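Local coordinates for protein rhamnosidase B (Bacillus sp., PDB 2OKX) that hydrolyses terminal non-reducing alpha-L-rhamnose residues of alpha-L-rhamnosides, as a glycoside hydrolase of family 78, at residues Q209-V214 against G435-V440; R213-K218 against R404-R409; E469-G474 against Y507-V512; E395-S400 against D483-Y488; E456-T461 against G514-V519. All coordinates share one frame; numbering follows the deposited sequence.

Interaction 1 of 5, residues Q209-V214 against G435-V440; sequences QSLSRV and GDCELV
An antiparallel strand pair joins Gln209-Val214 to Gly435-Val440, with Leu211 facing Leu439 in a non-hydrogen-bonded pair and Ser212 facing Glu438 in a hydrogen-bonded one. Six backbone bonds hold the register; Glu438 N meets Ser212 O at 2.9 Å in a nearly straight bond (175° at the hydrogen). On one face Leu211, Cys437 and Leu439 make an apolar cluster. Leu211 and Leu439 run alongside each other in the same direction, and their CD1 atoms touch at 3.9 Å, while the Cys437 SG rests 4.2 Å from Leu211 CG. Replacing Leu211 by an alanine would probably open a gap beside Leu439 CD1 and Cys437 SG and leave Pro430 and Phe432 less well packed.

The other face is polar but buried. Small serines leave room for a water that accepts hydrogen bonds from Ser210 OG and from Ser212 OG (2.7 Å) and donates to Glu438 OE2 (2.6 Å) and Glu438 O. Glu438 reaches it because its CG stands anti to the backbone N (chi1 171°) and the chain beyond is extended; its OE1 turns to Arg404. At the end, Gly435 suits its place, since a side chain there would run into Arg213 CG. Strands 207-215 and 436-443 are interior antiparallel neighbours, flanked by 406-410 and 507-513, consistent with a sheet of the concanavalin-like beta-sandwich.

Interaction 2 of 5, residues R213-K218 against R404-R409; sequences RVKAPK and RTLAER
Arg213 and Glu408 form the tight end of this antiparallel pairing: backbone bonds run both ways between them, and their side chains meet again above the sheet. The arginine grips the carboxylate side-on, NE reaching Glu408 OE1 at 2.8 Å and NH2 reaching Glu408 OE2 at 3.0 Å. Both oxygens lie near the guanidinium plane, yet they are met from above the carboxylate, the two planes standing 56° apart. The bend at chi3 (67°) turns the Arg213 head toward the glutamate, and its NH1 goes on to Asp434 O. Leu406 completes the clamp, its CD2 lying over one guanidinium face, 3.5 Å from NH1. The same CD2 also meets the extended methylene chain of Lys215, which runs aslant with CG 3.8 Å from Leu406 CD2 before the ammonium group pairs with Asp434.

Beyond Lys215 the strands part. Thr405 N still finds Lys215 O at 2.9 Å, but the bond is weak (127° at the hydrogen), and Pro217 offers only its CA to Thr405 CG2, at 4.1 Å. A water fills in, accepting from Thr405 OG1 and donating to Ala216 O at 2.8 Å, with a weak link to Lys218 NZ. At the tight end, Glu408 OE1 has a second salt bridge, to Arg410 NE; two arginines around one carboxylate would probably favour its ionised form and restrain its rotation.

Interaction 3 of 5, residues E469-G474 against Y507-V512; sequences EYMREG and YLFLTV
The end of strand 462-472, around Met471, runs almost perpendicular to Tyr507-Val512, the short segments lying at 82° with axes no closer than 8.9 Å, leaving side chains from Met471, Tyr507 and Phe509 to span the distance. Met471 does most of this. Its CG sits squarely over the Tyr507 ring, 3.6 Å from the centroid and 6° off the normal, a CH-pi contact; SD follows over the same face toward the base of the ring, 3.5 Å from Tyr507 CG. CG is wedged between backbone N and carbonyl carbon (chi1 56°), which carries the thioether over the tyrosine, and the bend at chi3 then turns the methyl toward Phe509, where Met471 CE lies 3.7 Å from Phe509 CZ. One flexible, polarisable side chain thus serves two rings in Met-aromatic contacts.

Both segments belong to the concanavalin-like domain, and their strands are neighbours in one sheet: Tyr507 pairs by its backbone with Val468, just before the chain swings away. The Glu469 carbonyl remains at the edge of the Tyr507 ring, its O 3.5 Å from CE2. A water joins the polar tip, 2.6 Å from Tyr507 OH, and donates to Met471 O at 3.2 Å. Behind this packing, Tyr470 points away from Tyr507 and its ring meets that of His860 at a shallow angle, while Glu469 OE1 accepts from His860 N.

Interaction 4 of 5, residues E395-S400 against D483-Y488; sequences ENVFGS and DNTFRY
Val397, in the first turn of its helix, packs on Thr485 of the strand: the valine and threonine branches overlap head to tail, with Val397 CG1 3.6 Å from Thr485 CG2. The other valine branch, CG2, lies against Phe486 O and Arg487 CB. Next to it, Phe398 CB touches Asp483 OD2 at 3.4 Å. A water sits in the groove between them, accepting from Phe398 N (3.1 Å), donating to Asp483 OD2 (2.7 Å) and lying 2.7 Å from Thr485 OG1.

At the far end, Arg487 NH1 rests against Glu395 CA at 3.6 Å. The carboxylate stands off, and a water bridges Glu395 OE2 to NH1; another water joins Arg487 NH2 to Ser400 OG. Arg487 NE is held by Asp464.

The helix start is set by Asn396, whose OD1 caps Gly399 N at 3.0 Å; a side chain on Gly399 would strike the Asn396 amide. Outside both segments, His315 bonds to Asn396 ND2 and Asp483 OD1, fixing cap and carboxylate together. The direct contacts are thus van der Waals, without a direct polar bond between the segments, and waters link the polar groups; the Asp483 charge near the helix N terminus would probably be favoured by the dipole.

Interaction 5 of 5, residues E456-T461 against G514-V519; sequences EAPAGT and GNSAPV
Thr461 crosses Asn515 obliquely, pressing both its branches on the asparagine CB: OG1 comes to 3.2 Å from Asn515 CB and CG2 lies alongside. With OG1 anti to the carbonyl carbon (chi1 -63°), CG2 is left anti to the backbone N and reaches Val519, whose side chain runs antiparallel to that of the threonine, the two CG2 atoms 4.0 Å apart. Val519 CG2 meets Ala457 CB as well, at 3.6 Å, and the small Ala457 lets the valine come this near. The Pro458 ring points toward the other segment, its CG 3.6 Å from Ala517 CB.

Each segment stiffens itself. Pro458-Thr461 is a type II beta turn, with Gly460 at the positive-phi position that favours glycine. Thr461 OG1 donates to Pro458 O at 2.9 Å and Thr461 N reaches the same oxygen at 3.3 Å, both from one face of the carbonyl. Across the contact, Asn515 ND2 donates to Ala517 O at 3.0 Å (161°), curling the loop. A water spans the gap, donating to Ala459 O and to Gly514 O at 2.8 Å. Putting a valine in place of Thr461 is likely to cost the turn its side-chain bond, leaving Pro458 O with the backbone N-H as its remaining partner within the turn.

Around the contact, Glu456 pairs by its backbone with Lys520 of strand 520-528, and Val512 of strand 507-513 packs against Thr461 and Val519, so the turn before strand 462-472 and the loop between strands 507-513 and 520-528 meet beside the strands that they connect.

Interactions 1 and 2 share Arg213 and Val214, their centres 9 Å apart, and are tied by the salt bridge from Glu438 OE1 to Arg404 NH1 (2.8 Å). Interaction 3 continues the same sheet: Leu439 O lies 2.7 Å from Leu510 N, a probable hydrogen bond, and Met471 also packs by Gln209. Interaction 4 touches interaction 2, where Ala216 CB meets Ser400 CB at 3.5 Å. Interaction 5 joins interaction 3 through Val512, whose CG1 is 3.6 Å from Thr461 CG2. A glycerol, probably from the crystallisation liquor, lies about 3 Å from the Arg213 side chain. A bound calcium ion is about 9 Å from the Glu456 side chain.

Interaction 1 of 5, residues Q209-V214 against G435-V440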
# COMPACT_ATOMS: atom_id res chain seq x y z
N GLN A 209 14.98 13.02 -16.81
CA GLN A 209 15.32 11.92 -17.69
C GLN A 209 15.03 12.19 -19.16
O GLN A 209 15.80 11.78 -20.02
CB GLN A 209 14.57 10.67 -17.25
CG GLN A 209 14.83 9.46 -18.13
CD GLN A 209 14.14 8.22 -17.60
OE1 GLN A 209 14.48 7.73 -16.52
NE2 GLN A 209 13.16 7.73 -18.34
N SER A 210 13.93 12.87 -19.45
CA SER A 210 13.58 13.15 -20.83
C SER A 210 12.51 14.22 -20.97
O SER A 210 11.85 14.59 -20.01
CB SER A 210 13.08 11.88 -21.52
OG SER A 210 11.85 11.45 -20.94
N LEU A 211 12.37 14.70 -22.21
CA LEU A 211 11.36 15.68 -22.55
C LEU A 211 10.82 15.18 -23.88
O LEU A 211 11.58 14.76 -24.74
CB LEU A 211 11.96 17.08 -22.71
CG LEU A 211 10.93 18.19 -22.94
CD1 LEU A 211 11.49 19.54 -22.52
CD2 LEU A 211 10.52 18.22 -24.40
N SER A 212 9.50 15.19 -24.04
CA SER A 212 8.91 14.70 -25.28
C SER A 212 7.71 15.52 -25.69
O SER A 212 7.06 16.15 -24.86
CB SER A 212 8.46 13.24 -25.11
OG SER A 212 9.52 12.40 -24.67
N ARG A 213 7.43 15.51 -26.99
CA ARG A 213 6.24 16.18 -27.51
C ARG A 213 5.27 15.01 -27.60
O ARG A 213 5.54 14.02 -28.27
CB ARG A 213 6.50 16.76 -28.90
CG ARG A 213 5.25 17.39 -29.53
CD ARG A 213 5.58 18.12 -30.84
NE ARG A 213 6.00 17.21 -31.91
CZ ARG A 213 5.20 16.79 -32.89
NH1 ARG A 213 3.94 17.20 -32.94
NH2 ARG A 213 5.67 15.97 -33.82
N VAL A 214 4.14 15.11 -26.90
CA VAL A 214 3.19 14.01 -26.90
C VAL A 214 1.73 14.41 -27.10
O VAL A 214 1.39 15.59 -27.04
CB VAL A 214 3.30 13.22 -25.57
CG1 VAL A 214 4.75 12.84 -25.30
CG2 VAL A 214 2.76 14.07 -24.43
N GLY A 435 1.03 19.60 -29.99
CA GLY A 435 1.32 18.57 -29.02
C GLY A 435 1.58 19.11 -27.64
O GLY A 435 1.76 20.32 -27.46
N ASP A 436 1.61 18.22 -26.65
CA ASP A 436 1.85 18.59 -25.26
C ASP A 436 3.33 18.41 -24.91
O ASP A 436 4.08 17.77 -25.64
CB ASP A 436 1.00 17.71 -24.34
CG ASP A 436 -0.47 17.70 -24.73
OD1 ASP A 436 -1.15 16.70 -24.42
OD2 ASP A 436 -0.95 18.69 -25.34
N CYS A 437 3.73 18.97 -23.77
CA CYS A 437 5.11 18.86 -23.32
C CYS A 437 5.20 17.90 -22.14
O CYS A 437 4.69 18.19 -21.06
CB CYS A 437 5.63 20.23 -22.88
SG CYS A 437 7.36 20.22 -22.33
N GLU A 438 5.85 16.77 -22.35
CA GLU A 438 6.01 15.77 -21.30
C GLU A 438 7.41 15.76 -20.71
O GLU A 438 8.40 15.62 -21.43
CB GLU A 438 5.69 14.38 -21.83
CG GLU A 438 6.03 13.26 -20.85
CD GLU A 438 6.08 11.90 -21.52
OE1 GLU A 438 5.00 11.34 -21.81
OE2 GLU A 438 7.20 11.40 -21.77
N LEU A 439 7.50 15.92 -19.39
CA LEU A 439 8.77 15.89 -18.69
C LEU A 439 8.79 14.65 -17.81
O LEU A 439 7.82 14.38 -17.11
CB LEU A 439 8.92 17.11 -17.78
CG LEU A 439 9.63 18.38 -18.27
CD1 LEU A 439 9.07 18.83 -19.60
CD2 LEU A 439 9.47 19.46 -17.21
N VAL A 440 9.87 13.87 -17.87
CA VAL A 440 9.99 12.71 -16.99
C VAL A 440 11.02 13.12 -15.95
O VAL A 440 12.20 13.27 -16.26
CB VAL A 440 10.45 11.44 -17.73
CG1 VAL A 440 10.67 10.30 -16.73
CG2 VAL A 440 9.39 11.01 -18.74
O HOH W 1 9.44 12.71 -22.03

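Interaction 2 of 5, residues R213-K218 against R404-R409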
# COMPACT_ATOMS: atom_id res chain seq x y z
N ARG A 213 7.43 15.51 -26.99
CA ARG A 213 6.24 16.18 -27.51
C ARG A 213 5.27 15.01 -27.60
O ARG A 213 5.54 14.02 -28.27
CB ARG A 213 6.50 16.76 -28.90
CG ARG A 213 5.25 17.39 -29.53
CD ARG A 213 5.58 18.12 -30.84
NE ARG A 213 6.00 17.21 -31.91
CZ ARG A 213 5.20 16.79 -32.89
NH1 ARG A 213 3.94 17.20 -32.94
NH2 ARG A 213 5.67 15.97 -33.82
N VAL A 214 4.14 15.11 -26.90
CA VAL A 214 3.19 14.01 -26.90
C VAL A 214 1.73 14.41 -27.10
O VAL A 214 1.39 15.59 -27.04
CB VAL A 214 3.30 13.22 -25.57
CG1 VAL A 214 4.75 12.84 -25.30
CG2 VAL A 214 2.76 14.07 -24.43
N LYS A 215 0.89 13.41 -27.32
CA LYS A 215 -0.54 13.61 -27.49
C LYS A 215 -1.30 12.45 -26.86
O LYS A 215 -0.92 11.29 -27.02
CB LYS A 215 -0.92 13.68 -28.97
CG LYS A 215 -0.44 14.93 -29.69
CD LYS A 215 -0.88 14.88 -31.15
CE LYS A 215 -0.47 16.14 -31.90
NZ LYS A 215 -0.79 16.05 -33.35
N ALA A 216 -2.37 12.78 -26.14
CA ALA A 216 -3.23 11.78 -25.51
C ALA A 216 -4.31 11.43 -26.52
O ALA A 216 -4.48 12.13 -27.52
CB ALA A 216 -3.86 12.36 -24.25
N PRO A 217 -5.06 10.34 -26.28
CA PRO A 217 -6.12 9.96 -27.21
C PRO A 217 -7.22 11.02 -27.22
O PRO A 217 -7.43 11.70 -26.21
CB PRO A 217 -6.62 8.63 -26.64
CG PRO A 217 -5.43 8.10 -25.87
CD PRO A 217 -4.91 9.35 -25.20
N LYS A 218 -7.91 11.16 -28.35
CA LYS A 218 -8.99 12.14 -28.46
C LYS A 218 -9.97 11.95 -27.30
O LYS A 218 -10.46 12.91 -26.71
CB LYS A 218 -9.75 11.96 -29.78
CG LYS A 218 -8.90 11.96 -31.05
CD LYS A 218 -8.28 13.32 -31.34
CE LYS A 218 -7.72 13.38 -32.76
NZ LYS A 218 -6.70 12.32 -33.02
N ARG A 404 -0.37 6.94 -25.71
CA ARG A 404 -0.01 8.24 -26.26
C ARG A 404 -0.00 8.03 -27.77
O ARG A 404 0.76 7.21 -28.28
CB ARG A 404 1.38 8.68 -25.77
CG ARG A 404 1.46 8.95 -24.27
CD ARG A 404 2.90 9.23 -23.82
NE ARG A 404 3.79 8.12 -24.14
CZ ARG A 404 5.11 8.16 -24.01
NH1 ARG A 404 5.71 9.25 -23.56
NH2 ARG A 404 5.84 7.11 -24.35
N THR A 405 -0.87 8.75 -28.47
CA THR A 405 -0.96 8.63 -29.92
C THR A 405 0.29 9.22 -30.58
O THR A 405 0.57 8.96 -31.75
CB THR A 405 -2.22 9.34 -30.44
OG1 THR A 405 -2.26 10.68 -29.94
CG2 THR A 405 -3.47 8.60 -29.96
N LEU A 406 1.03 10.00 -29.80
CA LEU A 406 2.27 10.61 -30.26
C LEU A 406 3.21 10.69 -29.07
O LEU A 406 2.82 11.12 -27.99
CB LEU A 406 2.02 12.02 -30.80
CG LEU A 406 3.31 12.81 -31.05
CD1 LEU A 406 4.06 12.21 -32.22
CD2 LEU A 406 2.99 14.28 -31.31
N ALA A 407 4.46 10.26 -29.27
CA ALA A 407 5.48 10.30 -28.23
C ALA A 407 6.79 10.56 -28.96
O ALA A 407 7.42 9.64 -29.49
CB ALA A 407 5.54 8.97 -27.49
N GLU A 408 7.20 11.82 -28.98
CA GLU A 408 8.40 12.24 -29.69
C GLU A 408 9.46 12.81 -28.75
O GLU A 408 9.31 13.93 -28.26
CB GLU A 408 8.00 13.29 -30.73
CG GLU A 408 9.09 13.75 -31.66
CD GLU A 408 8.62 14.89 -32.54
OE1 GLU A 408 8.50 16.03 -32.03
OE2 GLU A 408 8.34 14.65 -33.73
N ARG A 409 10.52 12.05 -28.52
CA ARG A 409 11.60 12.50 -27.64
C ARG A 409 12.38 13.67 -28.21
O ARG A 409 12.73 13.67 -29.39
CB ARG A 409 12.57 11.35 -27.38
CG ARG A 409 12.08 10.31 -26.40
CD ARG A 409 12.90 10.36 -25.12
NE ARG A 409 14.32 10.53 -25.41
CZ ARG A 409 15.30 10.29 -24.54
NH1 ARG A 409 16.57 10.48 -24.89
NH2 ARG A 409 15.01 9.84 -23.33
O HOH W 2 -4.65 11.80 -30.31

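Interaction 3 of 5, residues E469-G474 against Y507-V512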
# COMPACT_ATOMS: atom_id res chain seq x y z
N GLU A 469 7.23 3.43 -10.85
CA GLU A 469 8.38 2.94 -10.09
C GLU A 469 9.54 2.50 -10.95
O GLU A 469 10.70 2.57 -10.53
CB GLU A 469 7.99 1.72 -9.25
CG GLU A 469 6.83 1.88 -8.31
CD GLU A 469 6.67 0.65 -7.44
OE1 GLU A 469 6.39 -0.44 -7.99
OE2 GLU A 469 6.84 0.77 -6.22
N TYR A 470 9.23 2.01 -12.14
CA TYR A 470 10.24 1.46 -13.02
C TYR A 470 10.12 1.78 -14.51
O TYR A 470 9.03 1.77 -15.08
CB TYR A 470 10.23 -0.07 -12.85
CG TYR A 470 11.29 -0.81 -13.63
CD1 TYR A 470 11.03 -1.29 -14.93
CD2 TYR A 470 12.56 -1.02 -13.10
CE1 TYR A 470 12.02 -1.94 -15.66
CE2 TYR A 470 13.55 -1.66 -13.83
CZ TYR A 470 13.28 -2.12 -15.11
OH TYR A 470 14.27 -2.76 -15.81
N MET A 471 11.26 2.06 -15.12
CA MET A 471 11.35 2.30 -16.55
C MET A 471 12.79 2.08 -16.97
O MET A 471 13.72 2.32 -16.19
CB MET A 471 10.83 3.71 -16.92
CG MET A 471 11.46 4.90 -16.26
SD MET A 471 10.40 6.38 -16.48
CE MET A 471 10.41 6.57 -18.26
N ARG A 472 12.97 1.56 -18.17
CA ARG A 472 14.30 1.26 -18.68
C ARG A 472 14.34 1.15 -20.19
O ARG A 472 13.57 0.41 -20.79
CB ARG A 472 14.80 -0.06 -18.08
CG ARG A 472 16.17 -0.51 -18.60
CD ARG A 472 16.50 -1.95 -18.19
NE ARG A 472 17.80 -2.39 -18.69
CZ ARG A 472 18.97 -2.03 -18.18
NH1 ARG A 472 19.02 -1.22 -17.12
NH2 ARG A 472 20.09 -2.46 -18.73
N GLU A 473 15.24 1.91 -20.80
CA GLU A 473 15.46 1.90 -22.24
C GLU A 473 14.21 1.80 -23.13
O GLU A 473 14.10 0.90 -23.96
CB GLU A 473 16.43 0.75 -22.57
CG GLU A 473 17.79 0.94 -21.90
CD GLU A 473 18.75 -0.22 -22.12
OE1 GLU A 473 19.95 -0.05 -21.80
OE2 GLU A 473 18.32 -1.28 -22.59
N GLY A 474 13.28 2.74 -22.96
CA GLY A 474 12.08 2.73 -23.78
C GLY A 474 10.90 2.00 -23.19
O GLY A 474 9.78 2.11 -23.69
N TYR A 507 9.76 7.79 -10.73
CA TYR A 507 9.72 8.66 -11.91
C TYR A 507 8.37 9.35 -12.03
O TYR A 507 7.33 8.71 -11.93
CB TYR A 507 9.97 7.84 -13.17
CG TYR A 507 11.22 6.99 -13.09
CD1 TYR A 507 12.46 7.49 -13.48
CD2 TYR A 507 11.15 5.67 -12.64
CE1 TYR A 507 13.62 6.70 -13.41
CE2 TYR A 507 12.29 4.88 -12.56
CZ TYR A 507 13.52 5.39 -12.95
OH TYR A 507 14.63 4.58 -12.92
N LEU A 508 8.39 10.65 -12.27
CA LEU A 508 7.15 11.41 -12.42
C LEU A 508 6.98 11.95 -13.83
O LEU A 508 7.83 12.70 -14.33
CB LEU A 508 7.12 12.58 -11.43
CG LEU A 508 5.84 13.42 -11.42
CD1 LEU A 508 4.69 12.61 -10.82
CD2 LEU A 508 6.06 14.68 -10.60
N PHE A 509 5.90 11.55 -14.48
CA PHE A 509 5.60 12.07 -15.81
C PHE A 509 4.82 13.34 -15.55
O PHE A 509 3.71 13.29 -15.01
CB PHE A 509 4.74 11.09 -16.61
CG PHE A 509 5.50 9.94 -17.20
CD1 PHE A 509 5.93 8.88 -16.40
CD2 PHE A 509 5.81 9.92 -18.55
CE1 PHE A 509 6.65 7.81 -16.95
CE2 PHE A 509 6.52 8.86 -19.11
CZ PHE A 509 6.94 7.81 -18.31
N LEU A 510 5.39 14.49 -15.90
CA LEU A 510 4.71 15.76 -15.70
C LEU A 510 4.41 16.26 -17.10
O LEU A 510 5.32 16.62 -17.85
CB LEU A 510 5.62 16.75 -14.96
CG LEU A 510 4.96 18.07 -14.55
CD1 LEU A 510 3.93 17.80 -13.45
CD2 LEU A 510 6.00 19.05 -14.05
N THR A 511 3.13 16.27 -17.47
CA THR A 511 2.75 16.68 -18.81
C THR A 511 1.92 17.96 -18.82
O THR A 511 0.88 18.05 -18.16
CB THR A 511 1.99 15.53 -19.51
OG1 THR A 511 2.74 14.31 -19.34
CG2 THR A 511 1.85 15.80 -20.99
N VAL A 512 2.40 18.94 -19.58
CA VAL A 512 1.76 20.24 -19.69
C VAL A 512 0.99 20.33 -21.00
O VAL A 512 1.56 20.10 -22.07
CB VAL A 512 2.82 21.37 -19.64
CG1 VAL A 512 2.14 22.74 -19.63
CG2 VAL A 512 3.70 21.20 -18.40
O HOH W 3 13.90 2.04 -13.04

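Interaction 4 of 5, residues E395-S400 against D483-Y488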
# COMPACT_ATOMS: atom_id res chain seq x y z
N GLU A 395 -11.34 13.20 -17.78
CA GLU A 395 -10.08 13.84 -17.39
C GLU A 395 -9.30 12.66 -16.82
O GLU A 395 -9.26 12.44 -15.61
CB GLU A 395 -10.35 14.91 -16.34
CG GLU A 395 -11.34 15.97 -16.85
CD GLU A 395 -11.64 17.04 -15.82
OE1 GLU A 395 -12.37 16.75 -14.85
OE2 GLU A 395 -11.14 18.17 -15.99
N ASN A 396 -8.69 11.89 -17.72
CA ASN A 396 -7.99 10.66 -17.38
C ASN A 396 -6.48 10.68 -17.63
O ASN A 396 -6.00 10.34 -18.72
CB ASN A 396 -8.65 9.52 -18.16
CG ASN A 396 -8.02 8.17 -17.89
OD1 ASN A 396 -7.22 8.01 -16.97
ND2 ASN A 396 -8.38 7.19 -18.71
N VAL A 397 -5.73 11.06 -16.60
CA VAL A 397 -4.28 11.14 -16.72
C VAL A 397 -3.62 9.80 -16.99
O VAL A 397 -2.73 9.71 -17.82
CB VAL A 397 -3.66 11.76 -15.44
CG1 VAL A 397 -2.13 11.79 -15.56
CG2 VAL A 397 -4.21 13.18 -15.25
N PHE A 398 -4.08 8.75 -16.31
CA PHE A 398 -3.50 7.42 -16.50
C PHE A 398 -3.65 6.94 -17.94
O PHE A 398 -2.67 6.58 -18.60
CB PHE A 398 -4.14 6.41 -15.54
CG PHE A 398 -3.53 5.04 -15.59
CD1 PHE A 398 -2.30 4.78 -14.99
CD2 PHE A 398 -4.18 4.00 -16.25
CE1 PHE A 398 -1.72 3.51 -15.04
CE2 PHE A 398 -3.62 2.72 -16.31
CZ PHE A 398 -2.38 2.48 -15.70
N GLY A 399 -4.89 6.92 -18.44
CA GLY A 399 -5.13 6.47 -19.80
C GLY A 399 -4.37 7.29 -20.82
O GLY A 399 -3.92 6.76 -21.84
N SER A 400 -4.24 8.58 -20.55
CA SER A 400 -3.54 9.50 -21.45
C SER A 400 -2.03 9.25 -21.45
O SER A 400 -1.33 9.71 -22.35
CB SER A 400 -3.83 10.95 -21.04
OG SER A 400 -5.21 11.26 -21.13
N ASP A 483 -4.29 4.32 -10.46
CA ASP A 483 -4.32 5.62 -11.12
C ASP A 483 -3.49 6.54 -10.22
O ASP A 483 -4.03 7.32 -9.44
CB ASP A 483 -5.75 6.14 -11.23
CG ASP A 483 -6.47 5.60 -12.45
OD1 ASP A 483 -6.72 4.38 -12.51
OD2 ASP A 483 -6.78 6.41 -13.35
N ASN A 484 -2.17 6.40 -10.33
CA ASN A 484 -1.20 7.15 -9.53
C ASN A 484 -1.05 8.54 -10.13
O ASN A 484 0.05 8.95 -10.53
CB ASN A 484 0.13 6.40 -9.57
CG ASN A 484 0.87 6.47 -8.27
OD1 ASN A 484 0.28 6.68 -7.21
ND2 ASN A 484 2.19 6.27 -8.32
N THR A 485 -2.15 9.29 -10.15
CA THR A 485 -2.16 10.58 -10.80
C THR A 485 -3.01 11.68 -10.19
O THR A 485 -3.75 11.48 -9.23
CB THR A 485 -2.72 10.41 -12.22
OG1 THR A 485 -4.11 10.06 -12.11
CG2 THR A 485 -2.01 9.29 -12.97
N PHE A 486 -2.89 12.86 -10.80
CA PHE A 486 -3.71 14.01 -10.47
C PHE A 486 -3.61 14.97 -11.66
O PHE A 486 -2.65 14.93 -12.43
CB PHE A 486 -3.29 14.69 -9.15
CG PHE A 486 -2.07 15.58 -9.23
CD1 PHE A 486 -0.95 15.31 -8.44
CD2 PHE A 486 -2.06 16.73 -10.03
CE1 PHE A 486 0.15 16.16 -8.44
CE2 PHE A 486 -0.96 17.59 -10.03
CZ PHE A 486 0.15 17.30 -9.24
N ARG A 487 -4.66 15.76 -11.85
CA ARG A 487 -4.66 16.75 -12.90
C ARG A 487 -4.94 18.07 -12.22
O ARG A 487 -5.83 18.17 -11.38
CB ARG A 487 -5.75 16.48 -13.95
CG ARG A 487 -6.02 17.71 -14.84
CD ARG A 487 -6.79 17.34 -16.09
NE ARG A 487 -5.98 16.54 -17.00
CZ ARG A 487 -6.42 16.05 -18.15
NH1 ARG A 487 -7.67 16.28 -18.54
NH2 ARG A 487 -5.61 15.33 -18.92
N TYR A 488 -4.15 19.08 -12.59
CA TYR A 488 -4.29 20.41 -12.02
C TYR A 488 -4.47 21.36 -13.20
O TYR A 488 -3.66 21.36 -14.13
CB TYR A 488 -3.02 20.78 -11.25
CG TYR A 488 -3.03 22.17 -10.66
CD1 TYR A 488 -3.50 22.41 -9.37
CD2 TYR A 488 -2.55 23.25 -11.41
CE1 TYR A 488 -3.49 23.69 -8.83
CE2 TYR A 488 -2.54 24.54 -10.88
CZ TYR A 488 -3.01 24.75 -9.59
OH TYR A 488 -3.00 26.03 -9.07
O HOH W 4 -9.54 18.63 -18.09
O HOH W 5 -5.87 8.91 -13.81
O HOH W 6 -5.83 14.06 -21.60

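Interaction 5 of 5, residues E456-T461 against G514-V519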
# COMPACT_ATOMS: atom_id res chain seq x y z
N GLU A 456 4.27 29.35 -13.20
CA GLU A 456 3.55 30.47 -13.78
C GLU A 456 3.03 29.92 -15.10
O GLU A 456 3.79 29.30 -15.84
CB GLU A 456 4.48 31.65 -14.08
CG GLU A 456 5.15 32.25 -12.88
CD GLU A 456 6.02 33.44 -13.25
OE1 GLU A 456 7.14 33.54 -12.71
OE2 GLU A 456 5.58 34.26 -14.08
N ALA A 457 1.76 30.14 -15.40
CA ALA A 457 1.21 29.64 -16.65
C ALA A 457 -0.09 30.35 -17.01
O ALA A 457 -0.72 30.97 -16.16
CB ALA A 457 0.96 28.14 -16.55
N PRO A 458 -0.48 30.28 -18.28
CA PRO A 458 -1.72 30.92 -18.74
C PRO A 458 -2.89 30.18 -18.08
O PRO A 458 -2.76 29.00 -17.72
CB PRO A 458 -1.69 30.69 -20.25
CG PRO A 458 -0.23 30.59 -20.56
CD PRO A 458 0.30 29.76 -19.43
N ALA A 459 -4.02 30.86 -17.94
CA ALA A 459 -5.19 30.22 -17.33
C ALA A 459 -5.65 29.06 -18.20
O ALA A 459 -5.62 29.14 -19.43
CB ALA A 459 -6.31 31.24 -17.18
N GLY A 460 -6.07 27.98 -17.56
CA GLY A 460 -6.54 26.82 -18.30
C GLY A 460 -5.47 25.79 -18.63
O GLY A 460 -5.80 24.68 -19.07
N THR A 461 -4.21 26.14 -18.43
CA THR A 461 -3.13 25.19 -18.71
C THR A 461 -3.32 23.94 -17.85
O THR A 461 -3.59 24.03 -16.65
CB THR A 461 -1.74 25.81 -18.42
OG1 THR A 461 -1.52 26.93 -19.29
CG2 THR A 461 -0.64 24.78 -18.65
N GLY A 514 -2.39 22.35 -23.41
CA GLY A 514 -3.26 23.49 -23.66
C GLY A 514 -2.79 24.90 -23.34
O GLY A 514 -3.61 25.82 -23.29
N ASN A 515 -1.49 25.09 -23.14
CA ASN A 515 -0.98 26.42 -22.84
C ASN A 515 -0.57 27.10 -24.14
O ASN A 515 0.07 26.48 -24.99
CB ASN A 515 0.22 26.33 -21.91
CG ASN A 515 1.32 25.47 -22.48
OD1 ASN A 515 1.10 24.30 -22.78
ND2 ASN A 515 2.51 26.04 -22.64
N SER A 516 -0.94 28.36 -24.29
CA SER A 516 -0.61 29.12 -25.49
C SER A 516 0.76 29.77 -25.30
O SER A 516 1.60 29.77 -26.21
CB SER A 516 -1.67 30.19 -25.74
OG SER A 516 -1.94 30.93 -24.56
N ALA A 517 0.97 30.33 -24.12
CA ALA A 517 2.23 30.98 -23.78
C ALA A 517 3.11 30.01 -23.00
O ALA A 517 2.62 29.03 -22.44
CB ALA A 517 1.95 32.23 -22.95
N PRO A 518 4.42 30.28 -22.95
CA PRO A 518 5.32 29.39 -22.21
C PRO A 518 5.03 29.28 -20.72
O PRO A 518 4.59 30.24 -20.09
CB PRO A 518 6.70 29.97 -22.50
CG PRO A 518 6.43 31.42 -22.74
CD PRO A 518 5.17 31.38 -23.57
N VAL A 519 5.27 28.09 -20.18
CA VAL A 519 5.07 27.84 -18.77
C VAL A 519 6.43 27.89 -18.07
O VAL A 519 7.41 27.35 -18.57
CB VAL A 519 4.44 26.44 -18.54
CG1 VAL A 519 4.50 26.07 -17.05
CG2 VAL A 519 3.00 26.42 -19.02
O HOH W 7 -3.75 28.00 -21.49